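Local coordinates for NikO protein (Streptomyces tendae, PDB 4FQD) that acts as an enolpyruvyl transferase essential in nikkomycin biosynthesis and belongs to the MurA subfamily of the EPSP synthase family, at residues A[110-115]-A[146-151]; A[168-173]-A[200-205]; A[346-351]-A[387-392]; A[366-371]-A[408-413]. The protein carries 4 engineered substitutions. All coordinates share one frame; numbering follows the deposited sequence.

Overall arrangement
The four contacts form two pairs, one in each lobe of the two-domain enolpyruvyl transferase fold. Contacts 1 and 2 have centres about 8 Å apart and touch. Both pack round helix 192-204, and Phe151 of contact 1 probably hydrogen-bonds to Thr171 of contact 2 through the backbone. Contacts 3 and 4 have centres about 12 Å apart and meet at strand 388-393, where Leu389 touches Phe369 and Phe371. Along the chain contact 1 closes before contact 2 opens, and both come before contacts 3 and 4, whose segments alternate. Centres of contacts 1 and 3 are about 37 Å apart, on opposite sides of the chain's centre. Each pair thus joins secondary-structure elements within one lobe.

Contact 1 (A[110-115]-A[146-151]); sequences YLLPAL and DVMGRF. With SO4 (sulfate ion), chain C.
Met148 of helix 142-149 lays its thioether end against Leu112 of helix 112-118. These two residues bury most of the surface in the contact, and Pro113 adds a smaller share. The Met148 CE methyl meets Leu112 CD1 at 3.9 Å, and Met148 SD lies 4.0 Å from Leu112 CB. The two side chains cross at about a right angle. A turn about the last torsion of Met148 (chi3 -71°) folds the methyl back onto the leucine. Pro113 stands beside the sulfur, its N 4.4 Å from Met148 SD. Met202 of helix 192-204 touches both Pro113 and Met148, so three helices share this spot.

Tyr110, just before these residues, takes another course. Its ring packs on Val38 and Ala42 of helix 34-44. Tyr110 OH lies 2.7 Å from O1 of a sulfate ion, at best a weak hydrogen bond. Ser193 and Lys197 also bind this sulfate, which probably came from the crystallisation liquor. A phenylalanine here would probably cost the sulfate its contact with the phenol oxygen, leaving Ser193 and Lys197 among its remaining partners. Between the two segments no hydrogen bond is made; they are held by buried apolar packing, with the flexible methionine fitted to the leucine.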
loop_
_atom_site.group_PDB
_atom_site.type_symbol
_atom_site.label_atom_id
_atom_site.label_comp_id
_atom_site.label_asym_id
_atom_site.label_seq_id
_atom_site.Cartn_x
_atom_site.Cartn_y
_atom_site.Cartn_z
ATOM N N TYR A 110 13.234 22.832 -16.123
ATOM C CA TYR A 110 14.510 22.629 -15.449
ATOM C C TYR A 110 15.649 23.376 -16.141
ATOM O O TYR A 110 16.824 23.141 -15.856
ATOM C CB TYR A 110 14.819 21.136 -15.326
ATOM C CG TYR A 110 13.737 20.373 -14.596
ATOM C CD1 TYR A 110 13.558 20.526 -13.227
ATOM C CD2 TYR A 110 12.888 19.508 -15.274
ATOM C CE1 TYR A 110 12.568 19.840 -12.554
ATOM C CE2 TYR A 110 11.894 18.814 -14.608
ATOM C CZ TYR A 110 11.739 18.984 -13.248
ATOM O OH TYR A 110 10.753 18.299 -12.578
ATOM N N LEU A 111 15.287 24.276 -17.048
ATOM C CA LEU A 111 16.255 25.160 -17.685
ATOM C C LEU A 111 16.345 26.458 -16.895
ATOM O O LEU A 111 17.273 27.245 -17.078
ATOM C CB LEU A 111 15.846 25.456 -19.128
ATOM C CG LEU A 111 15.875 24.275 -20.099
ATOM C CD1 LEU A 111 15.314 24.681 -21.454
ATOM C CD2 LEU A 111 17.290 23.743 -20.243
ATOM N N LEU A 112 15.369 26.669 -16.017
ATOM C CA LEU A 112 15.309 27.864 -15.174
ATOM C C LEU A 112 16.563 28.142 -14.328
ATOM O O LEU A 112 16.988 29.295 -14.231
ATOM C CB LEU A 112 14.056 27.849 -14.291
ATOM C CG LEU A 112 12.717 27.965 -15.018
ATOM C CD1 LEU A 112 11.563 27.946 -14.027
ATOM C CD2 LEU A 112 12.681 29.225 -15.867
ATOM N N PRO A 113 17.150 27.102 -13.698
ATOM C CA PRO A 113 18.390 27.365 -12.959
ATOM C C PRO A 113 19.509 27.888 -13.855
ATOM O O PRO A 113 20.297 28.725 -13.421
ATOM C CB PRO A 113 18.764 25.986 -12.411
ATOM C CG PRO A 113 17.469 25.282 -12.278
ATOM C CD PRO A 113 16.655 25.734 -13.451
ATOM N N ALA A 114 19.572 27.399 -15.089
ATOM C CA ALA A 114 20.581 27.855 -16.039
ATOM C C ALA A 114 20.323 29.297 -16.464
ATOM O O ALA A 114 21.250 30.101 -16.555
ATOM C CB ALA A 114 20.613 26.945 -17.254
ATOM N N LEU A 115 19.058 29.615 -16.721
ATOM C CA LEU A 115 18.668 30.947 -17.169
ATOM C C LEU A 115 18.902 32.004 -16.094
ATOM O O LEU A 115 19.487 33.053 -16.361
ATOM C CB LEU A 115 17.196 30.955 -17.590
ATOM C CG LEU A 115 16.805 30.068 -18.774
ATOM C CD1 LEU A 115 15.294 30.046 -18.953
ATOM C CD2 LEU A 115 17.490 30.542 -20.046
ATOM N N ASP A 146 9.726 27.771 -5.089
ATOM C CA ASP A 146 10.052 27.789 -3.667
ATOM C C ASP A 146 11.489 27.334 -3.431
ATOM O O ASP A 146 12.178 27.853 -2.554
ATOM C CB ASP A 146 9.083 26.909 -2.877
ATOM C CG ASP A 146 9.296 27.011 -1.378
ATOM O OD1 ASP A 146 10.161 26.284 -0.846
ATOM O OD2 ASP A 146 8.597 27.820 -0.731
ATOM N N VAL A 147 11.934 26.359 -4.218
ATOM C CA VAL A 147 13.303 25.865 -4.120
ATOM C C VAL A 147 14.299 26.941 -4.531
ATOM O O VAL A 147 15.231 27.251 -3.789
ATOM C CB VAL A 147 13.519 24.616 -4.994
ATOM C CG1 VAL A 147 14.998 24.270 -5.065
ATOM C CG2 VAL A 147 12.714 23.446 -4.453
ATOM N N MET A 148 14.093 27.511 -5.715
ATOM C CA MET A 148 14.948 28.585 -6.212
ATOM C C MET A 148 14.886 29.811 -5.305
ATOM O O MET A 148 15.851 30.569 -5.207
ATOM C CB MET A 148 14.568 28.964 -7.646
ATOM C CG MET A 148 15.044 27.970 -8.693
ATOM S SD MET A 148 14.572 28.417 -10.375
ATOM C CE MET A 148 12.807 28.121 -10.322
ATOM N N GLY A 149 13.750 29.992 -4.639
ATOM C CA GLY A 149 13.569 31.099 -3.719
ATOM C C GLY A 149 14.506 31.033 -2.527
ATOM O O GLY A 149 14.881 32.060 -1.964
ATOM N N ARG A 150 14.888 29.819 -2.144
ATOM C CA ARG A 150 15.797 29.626 -1.019
ATOM C C ARG A 150 17.227 29.992 -1.391
ATOM O O ARG A 150 18.073 30.186 -0.518
ATOM C CB ARG A 150 15.750 28.181 -0.524
ATOM C CG ARG A 150 14.374 27.710 -0.101
ATOM C CD ARG A 150 14.489 26.621 0.948
ATOM N NE ARG A 150 13.250 25.867 1.103
ATOM C CZ ARG A 150 13.061 24.931 2.025
ATOM N NH1 ARG A 150 14.030 24.643 2.884
ATOM N NH2 ARG A 150 11.904 24.288 2.096
ATOM N N PHE A 151 17.494 30.076 -2.691
ATOM C CA PHE A 151 18.814 30.458 -3.182
ATOM C C PHE A 151 18.883 31.959 -3.455
ATOM O O PHE A 151 19.900 32.464 -3.927
ATOM C CB PHE A 151 19.174 29.675 -4.449
ATOM C CG PHE A 151 19.421 28.209 -4.213
ATOM C CD1 PHE A 151 18.365 27.316 -4.153
ATOM C CD2 PHE A 151 20.710 27.724 -4.061
ATOM C CE1 PHE A 151 18.587 25.968 -3.939
ATOM C CE2 PHE A 151 20.939 26.376 -3.849
ATOM C CZ PHE A 151 19.877 25.498 -3.788
HETATM S S SO4 C . 9.185 15.334 -12.583
HETATM O O1 SO4 C . 10.437 15.654 -11.903
HETATM O O2 SO4 C . 9.279 15.728 -13.987
HETATM O O3 SO4 C . 8.944 13.897 -12.495
HETATM O O4 SO4 C . 8.086 16.053 -11.945
#

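Contact 2 (A[168-173]-A[200-205]); sequences QRLTPC and LLMGAV
Leu170 makes an apolar loop-to-helix contact with Met202 and Val205. It comes from the loop between strands 163-166 and 174-176 and meets the C-terminal end of helix 192-204. The two methyls of Leu170 share the work. CD2 touches the Met202 CE methyl at 3.8 Å. CD1 lies 4.0 Å from the same Met202 CE and 4.1 Å from Val205 CG2. The Leu170 and Met202 side chains cross at about a right angle. Met202 does not start straight at the loop; bends at chi2 (-60°) and chi3 (-62°) bring its methyl round to the leucine.

Val205 is the first residue to leave the helical conformation. Leu170 CD1 sits 3.6 Å from its carbonyl O, so the methyl packs on the backbone as the helix stops. That oxygen also takes a weak hydrogen bond from Ser117 OG, and Leu170 itself touches Ser117 of helix 112-118. No hydrogen bond links the two segments.

Beyond the contact, the loop runs into strand 174-176 and the helix leads on to strand 209-213. These strands are parallel neighbours in one sheet. The arrangement is a beta-alpha-beta crossover, part of the beta/alpha inverse barrel, with Leu170 covering the helix end.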
loop_
_atom_site.group_PDB
_atom_site.type_symbol
_atom_site.label_atom_id
_atom_site.label_comp_id
_atom_site.label_asym_id
_atom_site.label_seq_id
_atom_site.Cartn_x
_atom_site.Cartn_y
_atom_site.Cartn_z
ATOM N N GLN A 168 20.077 38.782 -8.276
ATOM C CA GLN A 168 21.337 39.510 -8.360
ATOM C C GLN A 168 22.502 38.631 -7.925
ATOM O O GLN A 168 23.576 38.660 -8.527
ATOM C CB GLN A 168 21.291 40.781 -7.510
ATOM C CG GLN A 168 20.921 42.025 -8.292
ATOM C CD GLN A 168 21.861 42.272 -9.456
ATOM O OE1 GLN A 168 21.519 42.012 -10.609
ATOM N NE2 GLN A 168 23.053 42.776 -9.158
ATOM N N ARG A 169 22.283 37.852 -6.871
ATOM C CA ARG A 169 23.288 36.913 -6.392
ATOM C C ARG A 169 22.631 35.676 -5.790
ATOM O O ARG A 169 21.624 35.770 -5.088
ATOM C CB ARG A 169 24.210 37.576 -5.366
ATOM C CG ARG A 169 23.502 38.042 -4.106
ATOM C CD ARG A 169 24.487 38.350 -2.994
ATOM N NE ARG A 169 23.804 38.645 -1.738
ATOM C CZ ARG A 169 24.159 38.147 -0.558
ATOM N NH1 ARG A 169 25.197 37.327 -0.466
ATOM N NH2 ARG A 169 23.477 38.472 0.532
ATOM N N LEU A 170 23.204 34.514 -6.078
ATOM C CA LEU A 170 22.695 33.263 -5.539
ATOM C C LEU A 170 23.460 32.882 -4.278
ATOM O O LEU A 170 24.678 33.048 -4.206
ATOM C CB LEU A 170 22.801 32.150 -6.582
ATOM C CG LEU A 170 22.023 32.379 -7.879
ATOM C CD1 LEU A 170 22.279 31.254 -8.867
ATOM C CD2 LEU A 170 20.536 32.516 -7.592
ATOM N N THR A 171 22.740 32.380 -3.282
ATOM C CA THR A 171 23.354 31.980 -2.022
ATOM C C THR A 171 23.048 30.520 -1.706
ATOM O O THR A 171 21.944 30.046 -1.969
ATOM C CB THR A 171 22.867 32.864 -0.860
ATOM O OG1 THR A 171 21.438 32.811 -0.786
ATOM C CG2 THR A 171 23.308 34.306 -1.067
ATOM N N PRO A 172 24.032 29.802 -1.141
ATOM C CA PRO A 172 23.854 28.394 -0.773
ATOM C C PRO A 172 22.835 28.245 0.350
ATOM O O PRO A 172 22.501 29.224 1.018
ATOM C CB PRO A 172 25.247 27.982 -0.288
ATOM C CG PRO A 172 25.876 29.253 0.164
ATOM C CD PRO A 172 25.375 30.295 -0.791
ATOM N N CYS A 173 22.329 27.027 0.531
ATOM C CA CYS A 173 21.291 26.766 1.521
ATOM C C CYS A 173 21.303 25.303 1.977
ATOM O O CYS A 173 21.881 24.442 1.313
ATOM C CB CYS A 173 19.917 27.140 0.951
ATOM S SG CYS A 173 18.556 27.055 2.136
ATOM N N LEU A 200 19.540 20.687 -6.900
ATOM C CA LEU A 200 20.850 20.223 -7.337
ATOM C C LEU A 200 21.448 21.164 -8.375
ATOM O O LEU A 200 22.620 21.531 -8.289
ATOM C CB LEU A 200 20.759 18.808 -7.905
ATOM C CG LEU A 200 20.987 17.672 -6.911
ATOM C CD1 LEU A 200 20.708 16.337 -7.569
ATOM C CD2 LEU A 200 22.410 17.719 -6.382
ATOM N N LEU A 201 20.634 21.550 -9.352
ATOM C CA LEU A 201 21.064 22.478 -10.390
ATOM C C LEU A 201 21.434 23.830 -9.791
ATOM O O LEU A 201 22.465 24.408 -10.136
ATOM C CB LEU A 201 19.970 22.648 -11.446
ATOM C CG LEU A 201 19.710 21.445 -12.355
ATOM C CD1 LEU A 201 18.473 21.673 -13.208
ATOM C CD2 LEU A 201 20.921 21.168 -13.232
ATOM N N MET A 202 20.589 24.324 -8.892
ATOM C CA MET A 202 20.833 25.600 -8.226
ATOM C C MET A 202 22.099 25.548 -7.379
ATOM O O MET A 202 22.833 26.530 -7.286
ATOM C CB MET A 202 19.639 25.992 -7.353
ATOM C CG MET A 202 18.387 26.358 -8.134
ATOM S SD MET A 202 18.640 27.752 -9.248
ATOM C CE MET A 202 19.054 29.050 -8.085
ATOM N N GLY A 203 22.347 24.397 -6.764
ATOM C CA GLY A 203 23.516 24.217 -5.924
ATOM C C GLY A 203 24.816 24.274 -6.703
ATOM O O GLY A 203 25.839 24.720 -6.185
ATOM N N ALA A 204 24.773 23.827 -7.953
ATOM C CA ALA A 204 25.966 23.780 -8.792
ATOM C C ALA A 204 26.310 25.143 -9.389
ATOM O O ALA A 204 27.475 25.437 -9.654
ATOM C CB ALA A 204 25.802 22.741 -9.892
ATOM N N VAL A 205 25.291 25.972 -9.601
ATOM C CA VAL A 205 25.493 27.293 -10.186
ATOM C C VAL A 205 25.566 28.375 -9.115
ATOM O O VAL A 205 25.455 29.565 -9.411
ATOM C CB VAL A 205 24.376 27.647 -11.188
ATOM C CG1 VAL A 205 24.410 26.699 -12.378
ATOM C CG2 VAL A 205 23.017 27.609 -10.506
#

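Contact 3 (A[346-351]-A[387-392]); sequences FLALLG and TVLRVD
Ala348 is the first residue along segment 346-351 to meet strand 388-393. Its CB points toward the strand and touches two side chains there. Leu389 CD2 lies 4.2 Å from Ala348 CB, and Val391 CG2 lies 4.3 Å from the same carbon. Leu389 reaches the helix because its CG stands anti to the backbone N (chi1 164°). The Ala348 carbonyl O also takes part, with Val391 CG2 at 3.8 Å.

Leu349 and Leu350 come next and turn away from the strand. Both pack on Leu277 of helix 265-278, and Leu349 also meets helix 409-419. The helix is thus wedged between a sheet and its neighbouring helices. It also links parallel strands 331-334 and 356-362 in a beta-alpha-beta crossover of the beta/alpha inverse barrel. Strand 388-393 lies antiparallel next to strand 356-362. The short helix and strand axes run 27° apart and approach to 8.5 Å.

Gly351 brings the backbones close. Its CA is the nearest to Val391 CA, at 6.3 Å. With no side chain between them, Val391 CG1 rests on Gly351 C at 3.9 Å. On the same strand Arg390 forms a salt bridge with Asp392, Arg390 NH1 to Asp392 OD2 at 2.9 Å. Arg390 NE also donates to the Ala185 carbonyl of the second subunit.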
loop_
_atom_site.group_PDB
_atom_site.type_symbol
_atom_site.label_atom_id
_atom_site.label_comp_id
_atom_site.label_asym_id
_atom_site.label_seq_id
_atom_site.Cartn_x
_atom_site.Cartn_y
_atom_site.Cartn_z
ATOM N N PHE A 346 0.407 -0.495 -16.280
ATOM C CA PHE A 346 0.794 -1.756 -16.901
ATOM C C PHE A 346 0.682 -2.914 -15.914
ATOM O O PHE A 346 0.418 -4.051 -16.303
ATOM C CB PHE A 346 2.211 -1.660 -17.464
ATOM C CG PHE A 346 2.402 -0.515 -18.415
ATOM C CD1 PHE A 346 1.988 -0.616 -19.733
ATOM C CD2 PHE A 346 2.988 0.665 -17.990
ATOM C CE1 PHE A 346 2.158 0.437 -20.609
ATOM C CE2 PHE A 346 3.162 1.722 -18.861
ATOM C CZ PHE A 346 2.747 1.608 -20.173
ATOM N N LEU A 347 0.880 -2.616 -14.635
ATOM C CA LEU A 347 0.729 -3.615 -13.588
ATOM C C LEU A 347 -0.748 -3.914 -13.355
ATOM O O LEU A 347 -1.113 -5.016 -12.943
ATOM C CB LEU A 347 1.390 -3.134 -12.296
ATOM C CG LEU A 347 2.895 -2.880 -12.404
ATOM C CD1 LEU A 347 3.438 -2.275 -11.122
ATOM C CD2 LEU A 347 3.626 -4.168 -12.743
ATOM N N ALA A 348 -1.591 -2.924 -13.625
ATOM C CA ALA A 348 -3.035 -3.091 -13.514
ATOM C C ALA A 348 -3.536 -4.050 -14.586
ATOM O O ALA A 348 -4.407 -4.880 -14.331
ATOM C CB ALA A 348 -3.736 -1.748 -13.633
ATOM N N LEU A 349 -2.978 -3.929 -15.786
ATOM C CA LEU A 349 -3.345 -4.806 -16.892
ATOM C C LEU A 349 -2.906 -6.239 -16.610
ATOM O O LEU A 349 -3.625 -7.190 -16.917
ATOM C CB LEU A 349 -2.728 -4.309 -18.200
ATOM C CG LEU A 349 -3.021 -5.138 -19.452
ATOM C CD1 LEU A 349 -4.519 -5.314 -19.644
ATOM C CD2 LEU A 349 -2.392 -4.492 -20.676
ATOM N N LEU A 350 -1.721 -6.385 -16.023
ATOM C CA LEU A 350 -1.217 -7.695 -15.633
ATOM C C LEU A 350 -2.090 -8.304 -14.542
ATOM O O LEU A 350 -2.250 -9.522 -14.469
ATOM C CB LEU A 350 0.230 -7.592 -15.145
ATOM C CG LEU A 350 1.298 -7.305 -16.202
ATOM C CD1 LEU A 350 2.639 -7.025 -15.543
ATOM C CD2 LEU A 350 1.412 -8.468 -17.173
ATOM N N GLY A 351 -2.654 -7.445 -13.698
ATOM C CA GLY A 351 -3.520 -7.884 -12.620
ATOM C C GLY A 351 -4.813 -8.499 -13.122
ATOM O O GLY A 351 -5.440 -9.301 -12.430
ATOM N N THR A 387 -7.520 7.543 -4.200
ATOM C CA THR A 387 -6.138 7.188 -4.505
ATOM C C THR A 387 -5.977 5.701 -4.781
ATOM O O THR A 387 -4.870 5.234 -5.053
ATOM C CB THR A 387 -5.197 7.522 -3.332
ATOM O OG1 THR A 387 -5.359 6.541 -2.301
ATOM C CG2 THR A 387 -5.503 8.890 -2.762
ATOM N N VAL A 388 -7.071 4.954 -4.698
ATOM C CA VAL A 388 -6.999 3.500 -4.785
ATOM C C VAL A 388 -7.678 2.942 -6.030
ATOM O O VAL A 388 -8.801 3.317 -6.362
ATOM C CB VAL A 388 -7.608 2.838 -3.529
ATOM C CG1 VAL A 388 -7.647 1.321 -3.677
ATOM C CG2 VAL A 388 -6.822 3.239 -2.292
ATOM N N LEU A 389 -6.977 2.046 -6.716
ATOM C CA LEU A 389 -7.542 1.307 -7.838
ATOM C C LEU A 389 -7.489 -0.188 -7.550
ATOM O O LEU A 389 -6.462 -0.710 -7.113
ATOM C CB LEU A 389 -6.778 1.619 -9.126
ATOM C CG LEU A 389 -6.986 0.655 -10.297
ATOM C CD1 LEU A 389 -8.430 0.681 -10.777
ATOM C CD2 LEU A 389 -6.030 0.981 -11.435
ATOM N N ARG A 390 -8.600 -0.876 -7.790
ATOM C CA ARG A 390 -8.661 -2.314 -7.570
ATOM C C ARG A 390 -9.044 -3.044 -8.852
ATOM O O ARG A 390 -9.949 -2.622 -9.569
ATOM C CB ARG A 390 -9.659 -2.648 -6.460
ATOM C CG ARG A 390 -9.626 -4.100 -6.010
ATOM C CD ARG A 390 -11.029 -4.672 -5.930
ATOM N NE ARG A 390 -11.946 -3.777 -5.229
ATOM C CZ ARG A 390 -13.238 -3.658 -5.514
ATOM N NH1 ARG A 390 -13.773 -4.378 -6.492
ATOM N NH2 ARG A 390 -13.996 -2.817 -4.826
ATOM N N VAL A 391 -8.344 -4.136 -9.138
ATOM C CA VAL A 391 -8.653 -4.967 -10.293
ATOM C C VAL A 391 -9.120 -6.348 -9.844
ATOM O O VAL A 391 -8.414 -7.045 -9.115
ATOM C CB VAL A 391 -7.437 -5.111 -11.231
ATOM C CG1 VAL A 391 -7.753 -6.069 -12.371
ATOM C CG2 VAL A 391 -7.021 -3.752 -11.771
ATOM N N ASP A 392 -10.315 -6.735 -10.278
ATOM C CA ASP A 392 -10.894 -8.018 -9.893
ATOM C C ASP A 392 -10.543 -9.124 -10.881
ATOM O O ASP A 392 -11.355 -9.493 -11.728
ATOM C CB ASP A 392 -12.414 -7.903 -9.761
ATOM C CG ASP A 392 -12.832 -7.077 -8.563
ATOM O OD1 ASP A 392 -12.144 -7.150 -7.525
ATOM O OD2 ASP A 392 -13.848 -6.358 -8.660
#

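Contact 4 (A[366-371]-A[408-413]); sequences EHRFGF and DLRAAA. With SO4 (sulfate ion), chain D.
Arg368 turns CG between its backbone N and carbonyl carbon (chi1 65°) and bends at chi3 (-64°), which brings its guanidinium alongside Arg410. The contact sits at the N-cap of helix 409-419, where Asp408 OD1 accepts from Ala411 N at 3.0 Å. That N-H meets the carboxylate from above its plane. Arg368 NH2 touches Arg410 CG at 3.6 Å, at the edge of the guanidinium. The two side chains point the same way, with their guanidinium planes nearly coplanar. Arg368 NH2 also forms a salt bridge with Asp342, so a carboxylate probably offsets its charge.

Further along the loop, Phe371 CB packs on Ala411 CB at 3.9 Å. The phenyl ring itself leads away toward Leu389 and Pro345.

Two waters join the loop to the capping aspartate. Water 1 accepts from Arg368 NH2 at 3.2 Å and donates to Asp408 OD1 at 3.1 Å. Water 2 donates to Arg368 O and to Asp408 OD2, the latter at 2.8 Å. Both carboxylate oxygens of the cap are therefore tied to the loop through water. A sulfate ion, also bound by Arg436, sits at the helix start, where Leu409 N donates to its O3 at 2.8 Å with an N-H...O angle of 165°.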
loop_
_atom_site.group_PDB
_atom_site.type_symbol
_atom_site.label_atom_id
_atom_site.label_comp_id
_atom_site.label_asym_id
_atom_site.label_seq_id
_atom_site.Cartn_x
_atom_site.Cartn_y
_atom_site.Cartn_z
ATOM N N GLU A 366 -1.889 12.140 -7.877
ATOM C CA GLU A 366 -3.313 11.969 -7.634
ATOM C C GLU A 366 -4.121 12.037 -8.925
ATOM O O GLU A 366 -3.793 12.804 -9.830
ATOM C CB GLU A 366 -3.792 13.061 -6.686
ATOM C CG GLU A 366 -5.160 12.818 -6.109
ATOM C CD GLU A 366 -5.209 11.614 -5.185
ATOM O OE1 GLU A 366 -4.173 11.258 -4.577
ATOM O OE2 GLU A 366 -6.303 11.027 -5.071
ATOM N N HIS A 367 -5.174 11.227 -9.000
ATOM C CA HIS A 367 -6.085 11.237 -10.142
ATOM C C HIS A 367 -5.415 10.906 -11.475
ATOM O O HIS A 367 -5.433 11.719 -12.400
ATOM C CB HIS A 367 -6.804 12.587 -10.260
ATOM C CG HIS A 367 -7.893 12.783 -9.255
ATOM N ND1 HIS A 367 -7.787 13.669 -8.203
ATOM C CD2 HIS A 367 -9.108 12.200 -9.134
ATOM C CE1 HIS A 367 -8.893 13.627 -7.484
ATOM N NE2 HIS A 367 -9.711 12.743 -8.026
ATOM N N ARG A 368 -4.819 9.723 -11.572
ATOM C CA ARG A 368 -4.331 9.242 -12.863
ATOM C C ARG A 368 -4.742 7.792 -13.118
ATOM O O ARG A 368 -3.971 6.985 -13.641
ATOM C CB ARG A 368 -2.818 9.444 -13.021
ATOM C CG ARG A 368 -1.949 8.653 -12.068
ATOM C CD ARG A 368 -0.482 8.806 -12.433
ATOM N NE ARG A 368 -0.171 8.249 -13.748
ATOM C CZ ARG A 368 1.036 8.278 -14.304
ATOM N NH1 ARG A 368 2.051 8.840 -13.661
ATOM N NH2 ARG A 368 1.229 7.746 -15.504
ATOM N N PHE A 369 -5.976 7.478 -12.743
ATOM C CA PHE A 369 -6.577 6.195 -13.067
ATOM C C PHE A 369 -7.584 6.399 -14.189
ATOM O O PHE A 369 -8.614 5.729 -14.246
ATOM C CB PHE A 369 -7.266 5.602 -11.838
ATOM C CG PHE A 369 -6.318 5.191 -10.749
ATOM C CD1 PHE A 369 -5.119 4.567 -11.056
ATOM C CD2 PHE A 369 -6.620 5.434 -9.419
ATOM C CE1 PHE A 369 -4.243 4.188 -10.056
ATOM C CE2 PHE A 369 -5.747 5.057 -8.414
ATOM C CZ PHE A 369 -4.557 4.434 -8.733
ATOM N N GLY A 370 -7.278 7.337 -15.082
ATOM C CA GLY A 370 -8.160 7.666 -16.187
ATOM C C GLY A 370 -8.233 6.582 -17.247
ATOM O O GLY A 370 -9.091 6.622 -18.128
ATOM N N PHE A 371 -7.326 5.615 -17.164
ATOM C CA PHE A 371 -7.317 4.490 -18.091
ATOM C C PHE A 371 -8.335 3.432 -17.676
ATOM O O PHE A 371 -8.775 2.625 -18.494
ATOM C CB PHE A 371 -5.917 3.871 -18.166
ATOM C CG PHE A 371 -5.396 3.381 -16.841
ATOM C CD1 PHE A 371 -4.674 4.220 -16.010
ATOM C CD2 PHE A 371 -5.626 2.078 -16.429
ATOM C CE1 PHE A 371 -4.193 3.771 -14.792
ATOM C CE2 PHE A 371 -5.151 1.623 -15.214
ATOM C CZ PHE A 371 -4.432 2.471 -14.394
ATOM N N ASP A 408 -4.031 10.113 -21.219
ATOM C CA ASP A 408 -2.636 10.509 -21.046
ATOM C C ASP A 408 -1.666 9.561 -21.750
ATOM O O ASP A 408 -2.080 8.677 -22.500
ATOM C CB ASP A 408 -2.291 10.612 -19.557
ATOM C CG ASP A 408 -2.687 9.373 -18.778
ATOM O OD1 ASP A 408 -1.895 8.406 -18.753
ATOM O OD2 ASP A 408 -3.788 9.368 -18.189
ATOM N N LEU A 409 -0.374 9.757 -21.498
ATOM C CA LEU A 409 0.682 8.986 -22.152
ATOM C C LEU A 409 0.607 7.488 -21.859
ATOM O O LEU A 409 0.469 6.676 -22.775
ATOM C CB LEU A 409 2.059 9.532 -21.759
ATOM C CG LEU A 409 3.290 8.670 -22.054
ATOM C CD1 LEU A 409 3.422 8.371 -23.540
ATOM C CD2 LEU A 409 4.546 9.348 -21.527
ATOM N N ARG A 410 0.704 7.127 -20.584
ATOM C CA ARG A 410 0.710 5.722 -20.193
ATOM C C ARG A 410 -0.658 5.079 -20.399
ATOM O O ARG A 410 -0.764 3.860 -20.544
ATOM C CB ARG A 410 1.170 5.566 -18.743
ATOM C CG ARG A 410 2.516 6.214 -18.455
ATOM C CD ARG A 410 3.563 5.790 -19.476
ATOM N NE ARG A 410 4.819 6.513 -19.301
ATOM C CZ ARG A 410 5.857 6.418 -20.125
ATOM N NH1 ARG A 410 5.792 5.628 -21.187
ATOM N NH2 ARG A 410 6.961 7.114 -19.887
ATOM N N ALA A 411 -1.701 5.902 -20.417
ATOM C CA ALA A 411 -3.052 5.417 -20.667
ATOM C C ALA A 411 -3.185 4.930 -22.105
ATOM O O ALA A 411 -3.788 3.891 -22.364
ATOM C CB ALA A 411 -4.074 6.504 -20.377
ATOM N N ALA A 412 -2.613 5.685 -23.036
ATOM C CA ALA A 412 -2.654 5.326 -24.448
ATOM C C ALA A 412 -1.912 4.019 -24.705
ATOM O O ALA A 412 -2.344 3.193 -25.512
ATOM C CB ALA A 412 -2.069 6.443 -25.295
ATOM N N ALA A 413 -0.794 3.836 -24.011
ATOM C CA ALA A 413 0.030 2.648 -24.186
ATOM C C ALA A 413 -0.661 1.392 -23.660
ATOM O O ALA A 413 -0.701 0.369 -24.341
ATOM C CB ALA A 413 1.381 2.835 -23.509
HETATM S S SO4 D . 1.537 12.353 -18.863
HETATM O O1 SO4 D . 1.957 11.230 -18.027
HETATM O O2 SO4 D . 2.716 13.011 -19.419
HETATM O O3 SO4 D . 0.697 11.867 -19.953
HETATM O O4 SO4 D . 0.778 13.304 -18.054
HETATM O O HOH W 1 -1.688 6.567 -16.229
HETATM O O HOH W 2 -3.808 7.432 -16.121
#